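Local coordinates for protein tannase (Fusobacterium nucleatum subsp. nucleatum ATCC 25586, PDB 6YQ4) that probably hydrolyses gallotannins, as a tannase with an alpha/beta-hydrolase core, and binds a magnesium ion, at residues A355-D360 and K381-I386. Residues are numbered along the deposited sequence; the frame is centred on the assembly and turned at random.
Sequences AFDSLD and KFSFDI
The carboxylate of Asp-357 sits against Ser-383 in the first turn of helix 381-394, with OD2 3.4 Å from the serine CB, and both of its oxygens are gripped. Just ahead of that helix, OD2 receives the backbone N of Phe-379 and the hydroxyl of Thr-380, while OD1 is held by ND1 of His-378 and by ND2 of Asn-366 from helix 364-368. Thr-380 OG1 in turn accepts the N-H of Ser-383, which makes it a second-shell link between carboxylate and helix start. With four partners and a place by a helix N-terminus, the acid is probably held as the anion. Its CG lies trans to the backbone N (chi1 -166°), and that swings the carboxylate across toward the helix. Ser-383 bonds back to the loop: its OG donates to Asp-357 O at 2.5 Å, short enough that the length itself is doubtful, at a C=O...donor angle of 143° and tilted 24° from the carbonyl plane.

Both segments belong to the long insertion between core strands 202-206 and 435-439 of the alpha/beta-hydrolase sheet, well away from the magnesium site. One residue beyond Ser-358, Leu-359 supplies the apolar part of the contact. It crosses Ile-386 at about a right angle, its CD2 reaching CD1 of Ile-386 at 3.8 Å and its CD1 lying 3.9 Å from the isoleucine CG2. The same CD2 also rests 3.8 Å from CA of Ser-383, so this one methyl touches both Ser-383 and Ile-386. Leu-359 also touches Ile-264 of helix 259-279, and its carbonyl oxygen accepts a bond from Asn-387 ND2.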
loop_
_atom_site.group_PDB
_atom_site.type_symbol
_atom_site.label_atom_id
_atom_site.label_comp_id
_atom_site.label_asym_id
_atom_site.label_seq_id
_atom_site.Cartn_x
_atom_site.Cartn_y
_atom_site.Cartn_z
ATOM N N ALA A 355 -7.976 9.332 -13.014
ATOM C CA ALA A 355 -6.619 9.198 -12.492
ATOM C C ALA A 355 -6.104 7.753 -12.483
ATOM O O ALA A 355 -4.890 7.539 -12.571
ATOM C CB ALA A 355 -6.570 9.785 -11.076
ATOM N N PHE A 356 -6.981 6.758 -12.338
ATOM C CA PHE A 356 -6.573 5.357 -12.252
ATOM C C PHE A 356 -7.034 4.526 -13.444
ATOM O O PHE A 356 -6.210 3.840 -14.065
ATOM C CB PHE A 356 -7.071 4.741 -10.929
ATOM C CG PHE A 356 -6.486 5.407 -9.716
ATOM C CD1 PHE A 356 -7.065 6.563 -9.200
ATOM C CD2 PHE A 356 -5.328 4.927 -9.137
ATOM C CE1 PHE A 356 -6.513 7.215 -8.135
ATOM C CE2 PHE A 356 -4.773 5.576 -8.052
ATOM C CZ PHE A 356 -5.372 6.722 -7.544
ATOM N N ASP A 357 -8.322 4.568 -13.813
ATOM C CA ASP A 357 -8.785 3.866 -15.018
ATOM C C ASP A 357 -8.854 4.848 -16.193
ATOM O O ASP A 357 -9.925 5.390 -16.516
ATOM C CB ASP A 357 -10.125 3.177 -14.785
ATOM C CG ASP A 357 -10.442 2.170 -15.884
ATOM O OD1 ASP A 357 -9.589 2.071 -16.801
ATOM O OD2 ASP A 357 -11.500 1.478 -15.838
ATOM N N SER A 358 -7.702 5.053 -16.857
ATOM C CA SER A 358 -7.599 5.961 -18.006
ATOM C C SER A 358 -8.372 5.454 -19.214
ATOM O O SER A 358 -8.464 4.250 -19.458
ATOM C CB SER A 358 -6.143 6.153 -18.445
ATOM O OG SER A 358 -5.264 6.195 -17.351
ATOM N N LEU A 359 -8.862 6.402 -20.020
ATOM C CA LEU A 359 -9.683 6.075 -21.185
ATOM C C LEU A 359 -8.918 5.324 -22.275
ATOM O O LEU A 359 -9.542 4.623 -23.077
ATOM C CB LEU A 359 -10.291 7.346 -21.779
ATOM C CG LEU A 359 -11.370 8.001 -20.927
ATOM C CD1 LEU A 359 -12.152 8.980 -21.751
ATOM C CD2 LEU A 359 -12.279 6.955 -20.319
ATOM N N ASP A 360 -7.597 5.467 -22.346
ATOM C CA ASP A 360 -6.785 4.688 -23.274
ATOM C C ASP A 360 -6.113 3.489 -22.598
ATOM O O ASP A 360 -5.222 2.878 -23.195
ATOM C CB ASP A 360 -5.734 5.581 -23.939
ATOM C CG ASP A 360 -4.683 6.080 -22.962
ATOM O OD1 ASP A 360 -4.968 6.124 -21.748
ATOM O OD2 ASP A 360 -3.576 6.446 -23.410
ATOM N N LYS A 381 -16.750 0.536 -14.491
ATOM C CA LYS A 381 -17.815 0.691 -15.465
ATOM C C LYS A 381 -17.685 2.011 -16.212
ATOM O O LYS A 381 -18.090 2.109 -17.376
ATOM C CB LYS A 381 -19.164 0.595 -14.746
ATOM C CG LYS A 381 -20.376 0.754 -15.631
ATOM C CD LYS A 381 -21.590 1.183 -14.827
ATOM C CE LYS A 381 -22.763 1.351 -15.746
ATOM N NZ LYS A 381 -22.676 0.317 -16.816
ATOM N N PHE A 382 -17.119 3.033 -15.568
ATOM C CA PHE A 382 -17.168 4.378 -16.133
ATOM C C PHE A 382 -16.279 4.493 -17.380
ATOM O O PHE A 382 -16.731 4.930 -18.443
ATOM C CB PHE A 382 -16.769 5.409 -15.067
ATOM C CG PHE A 382 -16.626 6.799 -15.608
ATOM C CD1 PHE A 382 -17.730 7.636 -15.690
ATOM C CD2 PHE A 382 -15.399 7.257 -16.086
ATOM C CE1 PHE A 382 -17.618 8.915 -16.239
ATOM C CE2 PHE A 382 -15.266 8.532 -16.649
ATOM C CZ PHE A 382 -16.373 9.363 -16.721
ATOM N N SER A 383 -15.006 4.128 -17.252
ATOM C CA SER A 383 -14.085 4.200 -18.373
ATOM C C SER A 383 -14.431 3.172 -19.438
ATOM O O SER A 383 -14.307 3.457 -20.636
ATOM C CB SER A 383 -12.657 4.009 -17.872
ATOM O OG SER A 383 -12.384 4.945 -16.838
ATOM N N PHE A 384 -14.881 1.984 -19.031
ATOM C CA PHE A 384 -15.254 0.978 -20.018
ATOM C C PHE A 384 -16.420 1.463 -20.873
ATOM O O PHE A 384 -16.356 1.419 -22.110
ATOM C CB PHE A 384 -15.587 -0.348 -19.330
ATOM C CG PHE A 384 -16.151 -1.393 -20.262
ATOM C CD1 PHE A 384 -15.310 -2.211 -21.004
ATOM C CD2 PHE A 384 -17.530 -1.554 -20.407
ATOM C CE1 PHE A 384 -15.826 -3.174 -21.882
ATOM C CE2 PHE A 384 -18.055 -2.512 -21.287
ATOM C CZ PHE A 384 -17.192 -3.324 -22.027
ATOM N N ASP A 385 -17.490 1.955 -20.228
ATOM C CA ASP A 385 -18.687 2.370 -20.967
ATOM C C ASP A 385 -18.392 3.517 -21.923
ATOM O O ASP A 385 -18.991 3.597 -23.002
ATOM C CB ASP A 385 -19.817 2.796 -20.017
ATOM C CG ASP A 385 -20.493 1.623 -19.306
ATOM O OD1 ASP A 385 -20.109 0.455 -19.506
ATOM O OD2 ASP A 385 -21.430 1.882 -18.525
ATOM N N ILE A 386 -17.526 4.457 -21.529
ATOM C CA ILE A 386 -17.159 5.520 -22.465
ATOM C C ILE A 386 -16.597 4.914 -23.739
ATOM O O ILE A 386 -17.019 5.253 -24.853
ATOM C CB ILE A 386 -16.151 6.497 -21.835
ATOM C CG1 ILE A 386 -16.824 7.452 -20.860
ATOM C CG2 ILE A 386 -15.491 7.313 -22.921
ATOM C CD1 ILE A 386 -15.829 8.420 -20.242
#